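Local coordinates for protein lactococcal phage P2 ORF15 (Lactococcus phage p2, PDB 2WZP) that belongs to the distal tail (Dit) protein family and probably forms part of the baseplate at the tip of the phage tail, at residues M[251-256]-M[297-302]; M[242-247]-M[305-310]. All blocks are in the same frame, centred on the assembly; numbering follows the deposited sequence.

Contact 1 (M[251-256]-M[297-302]); sequences EYTAIV and YRTRII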
ATOM      1  N   GLU M 251      26.349  52.953  21.814  1.00 34.21           N
ATOM      2  CA  GLU M 251      25.147  53.091  20.996  1.00 33.41           C
ATOM      3  C   GLU M 251      25.302  52.360  19.671  1.00 35.77           C
ATOM      4  O   GLU M 251      26.334  52.511  19.011  1.00 35.77           O
ATOM      5  CB  GLU M 251      24.806  54.564  20.789  1.00 34.55           C
ATOM      6  CG  GLU M 251      23.568  54.806  19.960  1.00 35.95           C
ATOM      7  CD  GLU M 251      23.381  56.259  19.596  1.00 45.69           C
ATOM      8  OE1 GLU M 251      23.573  57.122  20.482  1.00 48.17           O
ATOM      9  OE2 GLU M 251      23.024  56.536  18.430  1.00 32.03           O
ATOM     10  N   TYR M 252      24.298  51.547  19.306  1.00 30.32           N
ATOM     11  CA  TYR M 252      24.339  50.769  18.065  1.00 29.23           C
ATOM     12  C   TYR M 252      23.180  51.107  17.105  1.00 32.28           C
ATOM     13  O   TYR M 252      23.240  50.722  15.939  1.00 32.51           O
ATOM     14  CB  TYR M 252      24.424  49.248  18.362  1.00 29.41           C
ATOM     15  CG  TYR M 252      23.195  48.694  19.053  1.00 30.04           C
ATOM     16  CD1 TYR M 252      22.118  48.203  18.317  1.00 31.84           C
ATOM     17  CD2 TYR M 252      23.091  48.695  20.440  1.00 29.91           C
ATOM     18  CE1 TYR M 252      20.966  47.729  18.947  1.00 30.87           C
ATOM     19  CE2 TYR M 252      21.953  48.206  21.079  1.00 31.04           C
ATOM     20  CZ  TYR M 252      20.889  47.731  20.328  1.00 36.55           C
ATOM     21  OH  TYR M 252      19.749  47.276  20.943  1.00 37.03           O
ATOM     22  N   THR M 253      22.119  51.770  17.612  1.00 27.34           N
ATOM     23  CA  THR M 253      20.919  52.213  16.879  1.00 27.01           C
ATOM     24  C   THR M 253      20.128  53.248  17.703  1.00 31.33           C
ATOM     25  O   THR M 253      20.260  53.296  18.939  1.00 30.72           O
ATOM     26  CB  THR M 253      20.041  51.032  16.373  1.00 31.01           C
ATOM     27  OG1 THR M 253      19.284  51.479  15.252  1.00 35.06           O
ATOM     28  CG2 THR M 253      19.076  50.482  17.432  1.00 23.97           C
ATOM     29  N   ALA M 254      19.292  54.054  17.008  1.00 26.55           N
ATOM     30  CA  ALA M 254      18.440  55.093  17.602  1.00 25.22           C
ATOM     31  C   ALA M 254      17.371  55.563  16.609  1.00 29.93           C
ATOM     32  O   ALA M 254      17.608  55.606  15.397  1.00 30.23           O
ATOM     33  CB  ALA M 254      19.285  56.281  18.026  1.00 25.77           C
ATOM     34  N   ILE M 255      16.201  55.930  17.133  1.00 25.91           N
ATOM     35  CA  ILE M 255      15.074  56.469  16.365  1.00 25.01           C
ATOM     36  C   ILE M 255      14.905  57.884  16.922  1.00 29.86           C
ATOM     37  O   ILE M 255      14.379  58.033  18.015  1.00 28.79           O
ATOM     38  CB  ILE M 255      13.804  55.579  16.531  1.00 26.54           C
ATOM     39  CG1 ILE M 255      14.096  54.119  16.106  1.00 25.93           C
ATOM     40  CG2 ILE M 255      12.623  56.161  15.753  1.00 24.46           C
ATOM     41  CD1 ILE M 255      13.255  53.091  16.771  1.00 31.09           C
ATOM     42  N   VAL M 256      15.477  58.899  16.225  1.00 26.57           N
ATOM     43  CA  VAL M 256      15.516  60.314  16.631  1.00 24.98           C
ATOM     44  C   VAL M 256      14.896  61.177  15.522  1.00 30.07           C
ATOM     45  O   VAL M 256      15.128  60.919  14.337  1.00 29.90           O
ATOM     46  CB  VAL M 256      16.974  60.770  16.976  1.00 26.79           C
ATOM     47  CG1 VAL M 256      17.005  62.169  17.567  1.00 25.76           C
ATOM     48  CG2 VAL M 256      17.657  59.799  17.923  1.00 26.45           C
ATOM     49  N   TYR M 297      19.701  55.458  12.720  1.00 28.23           N
ATOM     50  CA  TYR M 297      18.819  54.295  12.662  1.00 28.32           C
ATOM     51  C   TYR M 297      19.554  53.235  11.857  1.00 32.23           C
ATOM     52  O   TYR M 297      19.280  53.072  10.671  1.00 31.76           O
ATOM     53  CB  TYR M 297      17.494  54.664  11.983  1.00 29.83           C
ATOM     54  CG  TYR M 297      16.342  53.734  12.280  1.00 31.29           C
ATOM     55  CD1 TYR M 297      16.497  52.645  13.127  1.00 32.89           C
ATOM     56  CD2 TYR M 297      15.080  53.977  11.764  1.00 32.51           C
ATOM     57  CE1 TYR M 297      15.429  51.813  13.440  1.00 32.93           C
ATOM     58  CE2 TYR M 297      13.998  53.163  12.086  1.00 34.03           C
ATOM     59  CZ  TYR M 297      14.179  52.075  12.920  1.00 38.07           C
ATOM     60  OH  TYR M 297      13.123  51.251  13.219  1.00 35.05           O
ATOM     61  N   ARG M 298      20.536  52.570  12.485  1.00 29.52           N
ATOM     62  CA  ARG M 298      21.369  51.573  11.834  1.00 30.34           C
ATOM     63  C   ARG M 298      20.574  50.293  11.621  1.00 35.78           C
ATOM     64  O   ARG M 298      20.621  49.709  10.540  1.00 35.68           O
ATOM     65  CB  ARG M 298      22.672  51.329  12.645  1.00 32.37           C
ATOM     66  CG  ARG M 298      23.406  49.970  12.364  1.00 50.49           C
ATOM     67  CD  ARG M 298      24.086  49.900  10.985  1.00 59.30           C
ATOM     68  NE  ARG M 298      24.530  48.564  10.544  1.00 59.42           N
ATOM     69  CZ  ARG M 298      23.775  47.672   9.895  1.00 73.60           C
ATOM     70  NH1 ARG M 298      22.486  47.915   9.669  1.00 60.07           N
ATOM     71  NH2 ARG M 298      24.293  46.517   9.500  1.00 61.16           N
ATOM     72  N   THR M 299      19.820  49.878  12.644  1.00 33.56           N
ATOM     73  CA  THR M 299      19.060  48.625  12.644  1.00 32.71           C
ATOM     74  C   THR M 299      17.799  48.696  13.507  1.00 36.79           C
ATOM     75  O   THR M 299      17.670  49.589  14.346  1.00 36.91           O
ATOM     76  CB  THR M 299      19.981  47.479  13.116  1.00 35.78           C
ATOM     77  OG1 THR M 299      19.267  46.257  12.982  1.00 39.70           O
ATOM     78  CG2 THR M 299      20.445  47.640  14.599  1.00 31.09           C
ATOM     79  N   ARG M 300      16.904  47.718  13.330  1.00 34.18           N
ATOM     80  CA  ARG M 300      15.655  47.548  14.085  1.00 34.48           C
ATOM     81  C   ARG M 300      15.882  46.383  15.055  1.00 40.33           C
ATOM     82  O   ARG M 300      15.028  46.135  15.905  1.00 42.31           O
ATOM     83  CB  ARG M 300      14.488  47.169  13.134  1.00 33.88           C
ATOM     84  CG  ARG M 300      13.667  48.326  12.519  1.00 43.27           C
ATOM     85  CD  ARG M 300      12.439  47.870  11.664  1.00 38.44           C
ATOM     86  NE  ARG M 300      12.880  47.161  10.459  1.00 42.40           N
ATOM     87  CZ  ARG M 300      13.144  45.855  10.410  1.00 55.90           C
ATOM     88  NH1 ARG M 300      12.929  45.083  11.470  1.00 48.63           N
ATOM     89  NH2 ARG M 300      13.617  45.309   9.294  1.00 30.11           N
ATOM     90  N   ILE M 301      17.006  45.644  14.900  1.00 35.61           N
ATOM     91  CA  ILE M 301      17.358  44.474  15.706  1.00 36.19           C
ATOM     92  C   ILE M 301      17.887  44.944  17.072  1.00 41.24           C
ATOM     93  O   ILE M 301      19.028  45.420  17.196  1.00 41.10           O
ATOM     94  CB  ILE M 301      18.354  43.487  14.988  1.00 39.76           C
ATOM     95  CG1 ILE M 301      17.993  43.118  13.527  1.00 40.46           C
ATOM     96  CG2 ILE M 301      18.614  42.244  15.821  1.00 40.76           C
ATOM     97  CD1 ILE M 301      16.444  42.823  13.174  1.00 63.09           C
ATOM     98  N   ILE M 302      17.046  44.784  18.091  1.00 37.02           N
ATOM     99  CA  ILE M 302      17.327  45.205  19.455  1.00 36.12           C
ATOM    100  C   ILE M 302      18.124  44.142  20.218  1.00 44.13           C
ATOM    101  O   ILE M 302      17.654  43.015  20.419  1.00 46.07           O
ATOM    102  CB  ILE M 302      16.034  45.677  20.186  1.00 36.88           C
ATOM    103  CG1 ILE M 302      15.224  46.745  19.380  1.00 36.49           C
ATOM    104  CG2 ILE M 302      16.297  46.098  21.605  1.00 35.24           C
ATOM    105  CD1 ILE M 302      15.966  47.963  18.692  1.00 38.03           C
TER
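Thr-253 and Ile-255 meet Thr-299 and Tyr-297 where a loop lies along an outermost strand, within this chain, of a four-stranded antiparallel sheet. Residues 251-256 are on that strand. Residues 297-302 are part of the loop before strand 305-310 and contain an ST turn, in which Ile-301 N donates to Thr-299 OG1.

The polar contact centres on Thr-253 OG1, which donates to Thr-299 O at 2.6 Å, in the carbonyl plane and on a lone pair. The hydroxyl is anti to the backbone N of Thr-253 (chi1 -155°), on a CB that faces the loop. The bond is thus side chain to backbone, not a strand-to-strand pairing.

The contacts of the Tyr-297 ring come next. Ile-255 CG1 lies over one face, 3.9 Å from the ring centroid, in a CH-pi contact. Thr-253 OG1 lies in plane at the ring edge, 3.7 Å from Tyr-297 CD1.

Outside the two segments, Tyr-297 OH is hydrogen-bonded to Tyr-277 OH. A basic side chain on the chain of another protein makes a cation-pi contact with Tyr-297.

The edge of the Tyr-252 ring meets Thr-299, Ile-301 and Ile-302. Thr-299 CG2 is 4.1 Å from Tyr-252 CD1. Tyr-252 OH is hydrogen-bonded to the backbone N of Glu-303. Close by, Tyr-252 CE1 approaches Ile-301 O near the ring plane, at 3.5 Å.

Contact 2 (M[242-247]-M[305-310]); sequences VRFLDD and GQMELI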
ATOM      1  N   VAL M 242      14.650  58.025  21.024  1.00 27.34           N
ATOM      2  CA  VAL M 242      15.240  57.012  21.904  1.00 26.62           C
ATOM      3  C   VAL M 242      16.524  56.452  21.292  1.00 30.66           C
ATOM      4  O   VAL M 242      16.637  56.382  20.070  1.00 30.64           O
ATOM      5  CB  VAL M 242      14.238  55.853  22.207  1.00 29.63           C
ATOM      6  CG1 VAL M 242      13.055  56.339  23.042  1.00 28.19           C
ATOM      7  CG2 VAL M 242      13.757  55.158  20.924  1.00 29.35           C
ATOM      8  N   ARG M 243      17.476  56.025  22.140  1.00 26.97           N
ATOM      9  CA  ARG M 243      18.706  55.360  21.688  1.00 26.06           C
ATOM     10  C   ARG M 243      18.913  54.024  22.376  1.00 29.91           C
ATOM     11  O   ARG M 243      18.453  53.831  23.507  1.00 30.27           O
ATOM     12  CB  ARG M 243      19.946  56.245  21.786  1.00 25.67           C
ATOM     13  CG  ARG M 243      20.451  56.520  23.189  1.00 28.86           C
ATOM     14  CD  ARG M 243      21.592  57.481  23.061  1.00 32.65           C
ATOM     15  NE  ARG M 243      22.361  57.583  24.290  1.00 42.44           N
ATOM     16  CZ  ARG M 243      23.682  57.537  24.357  1.00 53.32           C
ATOM     17  NH1 ARG M 243      24.405  57.372  23.255  1.00 39.38           N
ATOM     18  NH2 ARG M 243      24.295  57.661  25.521  1.00 47.48           N
ATOM     19  N   PHE M 244      19.604  53.102  21.690  1.00 25.24           N
ATOM     20  CA  PHE M 244      19.843  51.758  22.184  1.00 23.74           C
ATOM     21  C   PHE M 244      21.313  51.556  22.328  1.00 30.82           C
ATOM     22  O   PHE M 244      22.075  51.864  21.414  1.00 31.66           O
ATOM     23  CB  PHE M 244      19.239  50.709  21.231  1.00 24.66           C
ATOM     24  CG  PHE M 244      17.729  50.677  21.257  1.00 24.01           C
ATOM     25  CD1 PHE M 244      17.054  49.801  22.098  1.00 24.56           C
ATOM     26  CD2 PHE M 244      16.984  51.536  20.455  1.00 23.69           C
ATOM     27  CE1 PHE M 244      15.660  49.797  22.147  1.00 25.33           C
ATOM     28  CE2 PHE M 244      15.592  51.547  20.521  1.00 26.12           C
ATOM     29  CZ  PHE M 244      14.937  50.678  21.367  1.00 23.81           C
ATOM     30  N   LEU M 245      21.707  51.017  23.478  1.00 30.10           N
ATOM     31  CA  LEU M 245      23.088  50.742  23.844  1.00 31.23           C
ATOM     32  C   LEU M 245      23.285  49.250  24.067  1.00 37.04           C
ATOM     33  O   LEU M 245      22.427  48.605  24.668  1.00 37.92           O
ATOM     34  CB  LEU M 245      23.445  51.499  25.143  1.00 31.57           C
ATOM     35  CG  LEU M 245      22.984  52.962  25.328  1.00 35.60           C
ATOM     36  CD1 LEU M 245      23.333  53.421  26.695  1.00 35.56           C
ATOM     37  CD2 LEU M 245      23.680  53.912  24.359  1.00 36.97           C
ATOM     38  N   ASP M 246      24.427  48.711  23.626  1.00 34.79           N
ATOM     39  CA  ASP M 246      24.778  47.300  23.815  1.00 35.47           C
ATOM     40  C   ASP M 246      25.243  47.028  25.259  1.00 43.19           C
ATOM     41  O   ASP M 246      25.284  47.954  26.079  1.00 43.24           O
ATOM     42  CB  ASP M 246      25.819  46.839  22.772  1.00 36.52           C
ATOM     43  CG  ASP M 246      27.190  47.510  22.825  1.00 44.25           C
ATOM     44  OD1 ASP M 246      27.994  47.295  21.884  1.00 45.18           O
ATOM     45  OD2 ASP M 246      27.478  48.217  23.826  1.00 44.60           O
ATOM     46  N   ASP M 247      25.589  45.765  25.572  1.00 42.98           N
ATOM     47  CA  ASP M 247      26.027  45.358  26.908  1.00 44.49           C
ATOM     48  C   ASP M 247      27.247  46.108  27.457  1.00 48.95           C
ATOM     49  O   ASP M 247      27.339  46.275  28.675  1.00 49.66           O
ATOM     50  CB  ASP M 247      26.150  43.837  27.050  1.00 47.47           C
ATOM     51  CG  ASP M 247      26.969  43.135  25.987  1.00 71.40           C
ATOM     52  OD1 ASP M 247      26.710  41.936  25.738  1.00 76.00           O
ATOM     53  OD2 ASP M 247      27.822  43.801  25.348  1.00 78.53           O
ATOM     54  N   GLY M 305      21.107  45.067  26.458  1.00 30.92           N
ATOM     55  CA  GLY M 305      21.729  46.302  26.890  1.00 30.03           C
ATOM     56  C   GLY M 305      20.655  47.187  27.451  1.00 35.86           C
ATOM     57  O   GLY M 305      19.826  46.726  28.250  1.00 37.02           O
ATOM     58  N   GLN M 306      20.613  48.438  26.998  1.00 33.04           N
ATOM     59  CA  GLN M 306      19.578  49.354  27.488  1.00 32.46           C
ATOM     60  C   GLN M 306      19.149  50.436  26.539  1.00 36.03           C
ATOM     61  O   GLN M 306      19.940  50.875  25.699  1.00 37.38           O
ATOM     62  CB  GLN M 306      19.945  49.962  28.841  1.00 33.90           C
ATOM     63  CG  GLN M 306      21.240  50.723  28.891  1.00 51.96           C
ATOM     64  CD  GLN M 306      21.669  50.954  30.317  1.00 75.46           C
ATOM     65  OE1 GLN M 306      22.316  51.969  30.620  1.00 77.81           O
ATOM     66  NE2 GLN M 306      21.320  50.027  31.225  1.00 54.60           N
ATOM     67  N   MET M 307      17.891  50.887  26.705  1.00 29.45           N
ATOM     68  CA  MET M 307      17.357  51.996  25.930  1.00 28.31           C
ATOM     69  C   MET M 307      17.291  53.260  26.807  1.00 35.01           C
ATOM     70  O   MET M 307      16.776  53.229  27.934  1.00 34.61           O
ATOM     71  CB  MET M 307      15.974  51.697  25.316  1.00 28.75           C
ATOM     72  CG  MET M 307      15.483  52.786  24.414  1.00 29.83           C
ATOM     73  SD  MET M 307      13.768  52.554  24.021  1.00 33.40           S
ATOM     74  CE  MET M 307      12.994  53.414  25.391  1.00 30.01           C
ATOM     75  N   GLU M 308      17.799  54.368  26.254  1.00 29.97           N
ATOM     76  CA  GLU M 308      17.747  55.659  26.901  1.00 28.51           C
ATOM     77  C   GLU M 308      16.841  56.554  26.094  1.00 32.00           C
ATOM     78  O   GLU M 308      16.668  56.347  24.892  1.00 32.70           O
ATOM     79  CB  GLU M 308      19.150  56.275  27.002  1.00 29.97           C
ATOM     80  CG  GLU M 308      20.061  55.536  27.981  1.00 31.60           C
ATOM     81  CD  GLU M 308      21.436  56.142  28.146  1.00 51.89           C
ATOM     82  OE1 GLU M 308      22.193  55.664  29.024  1.00 57.97           O
ATOM     83  OE2 GLU M 308      21.770  57.076  27.375  1.00 39.79           O
ATOM     84  N   LEU M 309      16.225  57.524  26.757  1.00 28.28           N
ATOM     85  CA  LEU M 309      15.368  58.506  26.118  1.00 27.29           C
ATOM     86  C   LEU M 309      16.250  59.646  25.603  1.00 32.40           C
ATOM     87  O   LEU M 309      17.328  59.883  26.147  1.00 32.71           O
ATOM     88  CB  LEU M 309      14.356  59.071  27.122  1.00 26.68           C
ATOM     89  CG  LEU M 309      13.485  58.113  27.929  1.00 29.58           C
ATOM     90  CD1 LEU M 309      12.512  58.894  28.822  1.00 28.04           C
ATOM     91  CD2 LEU M 309      12.738  57.125  27.034  1.00 28.76           C
ATOM     92  N   ILE M 310      15.828  60.314  24.534  1.00 29.53           N
ATOM     93  CA  ILE M 310      16.527  61.484  24.010  1.00 29.08           C
ATOM     94  C   ILE M 310      15.527  62.618  24.046  1.00 35.44           C
ATOM     95  O   ILE M 310      14.543  62.599  23.292  1.00 37.05           O
ATOM     96  CB  ILE M 310      17.186  61.316  22.616  1.00 31.04           C
ATOM     97  CG1 ILE M 310      18.290  60.234  22.663  1.00 29.97           C
ATOM     98  CG2 ILE M 310      17.735  62.693  22.123  1.00 31.68           C
ATOM     99  CD1 ILE M 310      18.651  59.740  21.463  1.00 30.04           C
TER
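Phe-244 turns its CG to the side of its backbone N (chi1 -71°), while Met-307 holds CG opposite its own N (chi1 -175°). This brings Met-307 CG over one face of the Phe-244 ring, 3.9 Å from the centroid. The sulfur follows obliquely in a Met-aromatic contact, with Met-307 SD 3.5 Å from Phe-244 CZ. Met-307 CE then reaches Val-242 CG1 at 3.8 Å.

The other side of the sheet carries Arg-243, Leu-245, Gln-306 and Glu-308. Arg-243 NE and NH2 both donate to Glu-308 OE2, each at 3.2 Å, in a salt bridge. They come from the same face of the carboxylate, whose plane is 56° from that of the guanidinium. Leu-245 CD2 covers one face of the guanidinium, and Arg-243 NH1 makes a salt bridge to Glu-251 OE1. Arg-243 is therefore shared between two acids.

The strands are antiparallel. Arg-243 with Glu-308 and Leu-245 with Gln-306 are hydrogen-bonded pairs; Phe-244 with Met-307 is a non-hydrogen-bonded pair.

These are the two inner strands of a four-stranded sheet. Strand 251-257 pairs with 240-246, and strand 218-220 pairs with 305-310. Trp-218 and Ile-220 pack on Phe-244 and Met-307, and Phe-317 of strand 312-322 also touches Met-307.

In the fold
Following the chain from the N terminus, the seven-stranded sheet comes first, and strands 218-220 and 224-233 come later. Strand 240-246 then supplies the first half of contact 2. The chain turns directly into strand 251-257, the first half of contact 1. Strands 265-269, 276-281 and 284-287 follow, all in the six-stranded sheet. After this passage, contact 1 lays loop residues 297-302 against strand 251-257, while contact 2 puts strand 305-310 into the four-stranded sheet. Contact 1 is thus nested inside contact 2. Their centres are about 9 Å apart. Adjacent strands link them, with a probable hydrogen bond from Phe-244 N to Thr-253 O (2.8 Å).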